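Local coordinates for beta-amyloid-like protein (Caenorhabditis elegans, PDB 3K66) that is an amyloid precursor protein homologue that binds heparin through its elongated, largely helical E2 domain and probably acts in cell adhesion and neuronal development, at residues A[135-140]-A[171-176]; A[145-150]-A[160-165]. All coordinates share one frame; numbering follows the deposited sequence.

Interaction 1: residues A[135-140]-A[171-176]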
loop_
_atom_site.group_PDB
_atom_site.type_symbol
_atom_site.label_atom_id
_atom_site.label_comp_id
_atom_site.label_asym_id
_atom_site.label_seq_id
_atom_site.Cartn_x
_atom_site.Cartn_y
_atom_site.Cartn_z
ATOM N N ARG A 135 7.726 3.598 16.342
ATOM C CA ARG A 135 6.630 2.842 15.742
ATOM C C ARG A 135 6.289 3.526 14.427
ATOM O O ARG A 135 6.158 2.865 13.399
ATOM C CB ARG A 135 5.414 2.861 16.684
ATOM C CG ARG A 135 4.966 1.486 17.161
ATOM C CD ARG A 135 3.823 1.541 18.168
ATOM N NE ARG A 135 4.297 1.931 19.483
ATOM C CZ ARG A 135 3.955 3.059 20.085
ATOM N NH1 ARG A 135 3.128 3.895 19.464
ATOM N NH2 ARG A 135 4.443 3.347 21.294
ATOM N N ALA A 136 6.176 4.857 14.468
ATOM C CA ALA A 136 5.825 5.654 13.287
ATOM C C ALA A 136 6.749 5.432 12.102
ATOM O O ALA A 136 6.302 5.093 11.007
ATOM C CB ALA A 136 5.795 7.133 13.640
ATOM N N GLU A 137 8.039 5.658 12.310
ATOM C CA GLU A 137 9.002 5.452 11.240
ATOM C C GLU A 137 8.973 3.990 10.764
ATOM O O GLU A 137 8.941 3.715 9.556
ATOM C CB GLU A 137 10.403 5.835 11.714
ATOM C CG GLU A 137 10.532 7.313 11.997
ATOM C CD GLU A 137 10.857 8.101 10.753
ATOM O OE1 GLU A 137 10.549 7.614 9.647
ATOM O OE2 GLU A 137 11.421 9.211 10.868
ATOM N N GLU A 138 8.957 3.050 11.708
ATOM C CA GLU A 138 8.942 1.645 11.330
ATOM C C GLU A 138 7.682 1.279 10.520
ATOM O O GLU A 138 7.749 0.437 9.626
ATOM C CB GLU A 138 9.105 0.763 12.568
ATOM C CG GLU A 138 10.170 -0.337 12.395
ATOM C CD GLU A 138 11.579 0.208 12.122
ATOM O OE1 GLU A 138 12.038 1.108 12.841
ATOM O OE2 GLU A 138 12.239 -0.271 11.194
ATOM N N LYS A 139 6.544 1.910 10.821
ATOM C CA LYS A 139 5.317 1.653 10.056
ATOM C C LYS A 139 5.580 2.114 8.628
ATOM O O LYS A 139 5.105 1.525 7.664
ATOM C CB LYS A 139 4.132 2.439 10.625
ATOM C CG LYS A 139 3.614 1.792 11.783
ATOM N N ASP A 140 6.344 3.189 8.498
ATOM C CA ASP A 140 6.677 3.720 7.182
ATOM C C ASP A 140 7.478 2.664 6.415
ATOM O O ASP A 140 7.247 2.423 5.230
ATOM C CB ASP A 140 7.489 5.017 7.323
ATOM C CG ASP A 140 7.654 5.755 6.007
ATOM O OD1 ASP A 140 7.213 5.247 4.950
ATOM O OD2 ASP A 140 8.234 6.856 6.031
ATOM N N ARG A 171 16.917 3.935 4.016
ATOM C CA ARG A 171 18.160 4.515 4.520
ATOM C C ARG A 171 17.848 5.689 5.438
ATOM O O ARG A 171 18.307 5.748 6.590
ATOM C CB ARG A 171 19.023 4.999 3.362
ATOM C CG ARG A 171 20.426 4.477 3.402
ATOM C CD ARG A 171 20.997 4.468 2.007
ATOM N NE ARG A 171 22.044 3.465 1.842
ATOM C CZ ARG A 171 22.387 2.943 0.665
ATOM N NH1 ARG A 171 21.766 3.326 -0.449
ATOM N NH2 ARG A 171 23.358 2.039 0.598
ATOM N N TYR A 172 17.073 6.635 4.927
ATOM C CA TYR A 172 16.742 7.788 5.733
ATOM C C TYR A 172 15.897 7.472 6.948
ATOM O O TYR A 172 15.945 8.189 7.938
ATOM C CB TYR A 172 16.064 8.860 4.893
ATOM C CG TYR A 172 17.051 9.751 4.208
ATOM C CD1 TYR A 172 17.606 10.858 4.865
ATOM C CD2 TYR A 172 17.450 9.487 2.902
ATOM C CE1 TYR A 172 18.527 11.672 4.234
ATOM C CE2 TYR A 172 18.380 10.300 2.259
ATOM C CZ TYR A 172 18.912 11.387 2.931
ATOM O OH TYR A 172 19.847 12.172 2.299
ATOM N N ILE A 173 15.097 6.418 6.893
ATOM C CA ILE A 173 14.307 6.095 8.078
ATOM C C ILE A 173 15.286 5.734 9.187
ATOM O O ILE A 173 15.170 6.186 10.336
ATOM C CB ILE A 173 13.328 4.927 7.842
ATOM C CG1 ILE A 173 12.186 5.419 6.936
ATOM C CG2 ILE A 173 12.766 4.452 9.200
ATOM C CD1 ILE A 173 11.261 4.359 6.495
ATOM N N ASP A 174 16.284 4.941 8.825
ATOM C CA ASP A 174 17.288 4.582 9.799
ATOM C C ASP A 174 17.949 5.883 10.278
ATOM O O ASP A 174 17.970 6.164 11.477
ATOM C CB ASP A 174 18.332 3.633 9.194
ATOM C CG ASP A 174 17.896 2.163 9.213
ATOM O OD1 ASP A 174 16.692 1.843 9.403
ATOM O OD2 ASP A 174 18.791 1.323 9.011
ATOM N N LEU A 175 18.447 6.699 9.347
ATOM C CA LEU A 175 19.097 7.955 9.721
ATOM C C LEU A 175 18.241 8.771 10.688
ATOM O O LEU A 175 18.695 9.091 11.797
ATOM C CB LEU A 175 19.438 8.786 8.483
ATOM C CG LEU A 175 20.733 8.355 7.789
ATOM C CD1 LEU A 175 20.971 9.225 6.559
ATOM C CD2 LEU A 175 21.900 8.455 8.753
ATOM N N ARG A 176 17.013 9.106 10.296
ATOM C CA ARG A 176 16.147 9.866 11.195
ATOM C C ARG A 176 16.052 9.156 12.575
ATOM O O ARG A 176 16.234 9.786 13.625
ATOM C CB ARG A 176 14.737 10.065 10.592
ATOM C CG ARG A 176 14.658 11.081 9.461
ATOM C CD ARG A 176 13.236 11.245 8.970
ATOM N NE ARG A 176 12.755 10.034 8.321
ATOM C CZ ARG A 176 12.765 9.825 7.008
ATOM N NH1 ARG A 176 13.223 10.754 6.176
ATOM N NH2 ARG A 176 12.339 8.662 6.527
#
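The carboxylate of Glu137 and the guanidinium of Arg176 lie almost in one plane, 8° apart, with Glu137 OE2 at the edge of the guanidinium beside NE, while the carbonyl oxygen Tyr172 O sits over the centre of one guanidinium face, 3.6 Å above its plane. This salt bridge joins two antiparallel helices, 123-154 and 163-182, in the helical bundle of the E2 domain; the axes of the short segments run at 173° and 10.0 Å apart. Arg176 NE donates to the syn side of Glu137 OE2 over 3.0 Å, but the hydrogen bond is bent, 135° at the hydrogen. The two side chains cross nearly at right angles: the Glu137 chain bends at its second torsion, and that of Arg176 turns at its third, which brings NE rather than the terminal nitrogens to the oxygen. Tyr133 OH adds a weak hydrogen bond to the same Glu137 OE2.

Beside the ion pair, Ile173 packs against helix 123-154. Its CG2 touches Glu137 CB at 3.7 Å. Glu137 and Ile173 are the pair whose CA atoms lie nearest across the two segments, 6.2 Å apart. The other branch reaches on to Asp140, so apolar carbon lies against the stems of two acids. Both acids have a further partner, Lys103 of helix 55-119, which forms salt bridges with Glu137 OE1 and Asp140 OD2. The positive charges of Lys103 and Arg176 probably favour the ionised state of these buried carboxylates. Asp140 OD2 is near Arg176 NH2 as well, but well out of the guanidinium plane, so that only charge links them. At the end of the isoleucine side chain, Ile173 CD1 rests 3.9 Å from Asp140 CG.

Interaction 2: residues A[145-150]-A[160-165]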
loop_
_atom_site.group_PDB
_atom_site.type_symbol
_atom_site.label_atom_id
_atom_site.label_comp_id
_atom_site.label_asym_id
_atom_site.label_seq_id
_atom_site.Cartn_x
_atom_site.Cartn_y
_atom_site.Cartn_z
ATOM N N LEU A 145 8.238 -1.417 2.098
ATOM C CA LEU A 145 8.637 -2.766 1.720
ATOM C C LEU A 145 7.453 -3.487 1.090
ATOM O O LEU A 145 7.550 -4.072 0.001
ATOM C CB LEU A 145 9.110 -3.531 2.964
ATOM C CG LEU A 145 10.531 -3.185 3.409
ATOM C CD1 LEU A 145 10.840 -3.819 4.748
ATOM C CD2 LEU A 145 11.496 -3.671 2.355
ATOM N N ASN A 146 6.325 -3.450 1.778
ATOM C CA ASN A 146 5.141 -4.115 1.261
ATOM C C ASN A 146 4.788 -3.626 -0.141
ATOM O O ASN A 146 4.494 -4.428 -1.016
ATOM C CB ASN A 146 3.973 -3.950 2.240
ATOM C CG ASN A 146 4.149 -4.802 3.496
ATOM O OD1 ASN A 146 3.453 -4.615 4.497
ATOM N ND2 ASN A 146 5.091 -5.751 3.441
ATOM N N ARG A 147 4.872 -2.324 -0.375
ATOM C CA ARG A 147 4.580 -1.790 -1.700
ATOM C C ARG A 147 5.518 -2.455 -2.730
ATOM O O ARG A 147 5.102 -2.879 -3.804
ATOM C CB ARG A 147 4.774 -0.268 -1.696
ATOM C CG ARG A 147 4.010 0.500 -2.790
ATOM C CD ARG A 147 3.898 1.978 -2.401
ATOM N NE ARG A 147 3.198 2.804 -3.390
ATOM C CZ ARG A 147 3.699 3.149 -4.580
ATOM N NH1 ARG A 147 4.916 2.742 -4.955
ATOM N NH2 ARG A 147 2.991 3.915 -5.401
ATOM N N TYR A 148 6.790 -2.556 -2.380
ATOM C CA TYR A 148 7.787 -3.162 -3.244
ATOM C C TYR A 148 7.430 -4.614 -3.471
ATOM O O TYR A 148 7.714 -5.177 -4.532
ATOM C CB TYR A 148 9.162 -3.063 -2.587
ATOM C CG TYR A 148 10.295 -3.649 -3.385
ATOM C CD1 TYR A 148 10.623 -3.130 -4.625
ATOM C CD2 TYR A 148 11.046 -4.715 -2.891
ATOM C CE1 TYR A 148 11.674 -3.653 -5.361
ATOM C CE2 TYR A 148 12.100 -5.245 -3.615
ATOM C CZ TYR A 148 12.407 -4.708 -4.850
ATOM O OH TYR A 148 13.453 -5.224 -5.583
ATOM N N ARG A 149 6.833 -5.234 -2.458
ATOM C CA ARG A 149 6.431 -6.632 -2.579
ATOM C C ARG A 149 5.292 -6.760 -3.604
ATOM O O ARG A 149 5.423 -7.490 -4.584
ATOM C CB ARG A 149 6.017 -7.179 -1.209
ATOM N N HIS A 150 4.191 -6.041 -3.394
ATOM C CA HIS A 150 3.061 -6.078 -4.328
ATOM C C HIS A 150 3.540 -5.777 -5.739
ATOM O O HIS A 150 3.229 -6.502 -6.664
ATOM C CB HIS A 150 1.984 -5.057 -3.929
ATOM C CG HIS A 150 0.844 -5.119 -4.783
ATOM N N ALA A 160 11.199 -2.552 -10.437
ATOM C CA ALA A 160 12.580 -2.204 -10.709
ATOM C C ALA A 160 12.771 -0.682 -10.725
ATOM O O ALA A 160 13.826 -0.183 -10.332
ATOM C CB ALA A 160 13.013 -2.819 -12.028
ATOM N N ALA A 161 11.755 0.056 -11.163
ATOM C CA ALA A 161 11.839 1.515 -11.206
ATOM C C ALA A 161 11.443 2.097 -9.854
ATOM O O ALA A 161 11.121 3.283 -9.739
ATOM C CB ALA A 161 10.920 2.066 -12.296
ATOM N N TYR A 162 11.464 1.249 -8.832
ATOM C CA TYR A 162 11.094 1.664 -7.499
ATOM C C TYR A 162 12.195 1.294 -6.523
ATOM O O TYR A 162 12.409 1.990 -5.526
ATOM C CB TYR A 162 9.790 0.978 -7.105
ATOM C CG TYR A 162 9.167 1.493 -5.825
ATOM C CD1 TYR A 162 8.889 2.850 -5.661
ATOM C CD2 TYR A 162 8.786 0.613 -4.810
ATOM C CE1 TYR A 162 8.239 3.318 -4.525
ATOM C CE2 TYR A 162 8.131 1.066 -3.670
ATOM C CZ TYR A 162 7.855 2.422 -3.531
ATOM O OH TYR A 162 7.163 2.873 -2.429
ATOM N N LYS A 163 12.909 0.213 -6.824
ATOM C CA LYS A 163 13.960 -0.254 -5.938
ATOM C C LYS A 163 14.885 0.857 -5.477
ATOM O O LYS A 163 15.035 1.071 -4.279
ATOM C CB LYS A 163 14.762 -1.384 -6.588
ATOM C CG LYS A 163 15.711 -2.082 -5.618
ATOM C CD LYS A 163 16.307 -3.351 -6.206
ATOM C CE LYS A 163 17.133 -4.118 -5.156
ATOM N NZ LYS A 163 17.521 -5.514 -5.568
ATOM N N PRO A 164 15.498 1.594 -6.412
ATOM C CA PRO A 164 16.389 2.667 -5.961
ATOM C C PRO A 164 15.687 3.524 -4.904
ATOM O O PRO A 164 16.270 3.877 -3.872
ATOM C CB PRO A 164 16.685 3.428 -7.252
ATOM C CG PRO A 164 15.427 3.244 -8.041
ATOM C CD PRO A 164 15.132 1.776 -7.826
ATOM N N THR A 165 14.420 3.831 -5.163
ATOM C CA THR A 165 13.592 4.626 -4.252
ATOM C C THR A 165 13.384 3.960 -2.875
ATOM O O THR A 165 13.434 4.619 -1.828
ATOM C CB THR A 165 12.210 4.885 -4.904
ATOM O OG1 THR A 165 12.399 5.608 -6.129
ATOM C CG2 THR A 165 11.302 5.672 -3.985
#
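Tyr162 holds its CG anti to the backbone N (chi1 -170°), which carries the ring from the N-cap position of helix 163-182 across to helix 123-154. Arg147 leaves its own helix in the same sense (chi1 -157°) and runs extended from CG to NE, passing the phenol end of Tyr162 at about a right angle. Its NH1 lies over one face of the ring, 3.3 Å from Tyr162 CZ, with the guanidinium and ring planes inclined by 50° rather than stacked flat. Although Arg147 NH1 is also near Tyr162 OH, the angle is too poor for a hydrogen bond, and the Arg147 CD methylene lies beside the same hydroxyl.

The edge of the Tyr162 ring faces Tyr148. These two tyrosines slide past each other in opposite directions, and Tyr162 CD2 comes up to the edge of the Tyr148 ring, 4.2 Å from Tyr148 CD1. Tyr148 OH then reaches the aliphatic chain of Lys163, whose CD is 3.5 Å away. Replacing Tyr162 with an alanine would probably open a gap between helix 123-154 and the start of helix 163-182, and leave the Arg147 guanidinium without the ring face its NH1 lies over. Val166 and Arg169 of helix 163-182 extend the packing, touching Tyr148 and Tyr162 respectively. With no hydrogen bond across it, this is surface side-chain packing beside the turn of an antiparallel helical hairpin.

How the interactions relate
From the N terminus, the chain passes through the long helices 14-53 and 55-119 before helix 123-154 supplies the first segment of both interactions, 135-140 and then 145-150. It turns back through the short helix 156-160, and helix 163-182 begins within segment 160-165, closing the inner loop at interaction 2. The same helix goes on to 171-176, where interaction 1 closes the outer loop. Interaction 2 is therefore nested inside interaction 1, with centres about 16 Å apart and no direct touch. One fastens the hairpin near its turn at the surface; the other joins its arms farther from the turn, in a buried contact that helix 55-119 also meets.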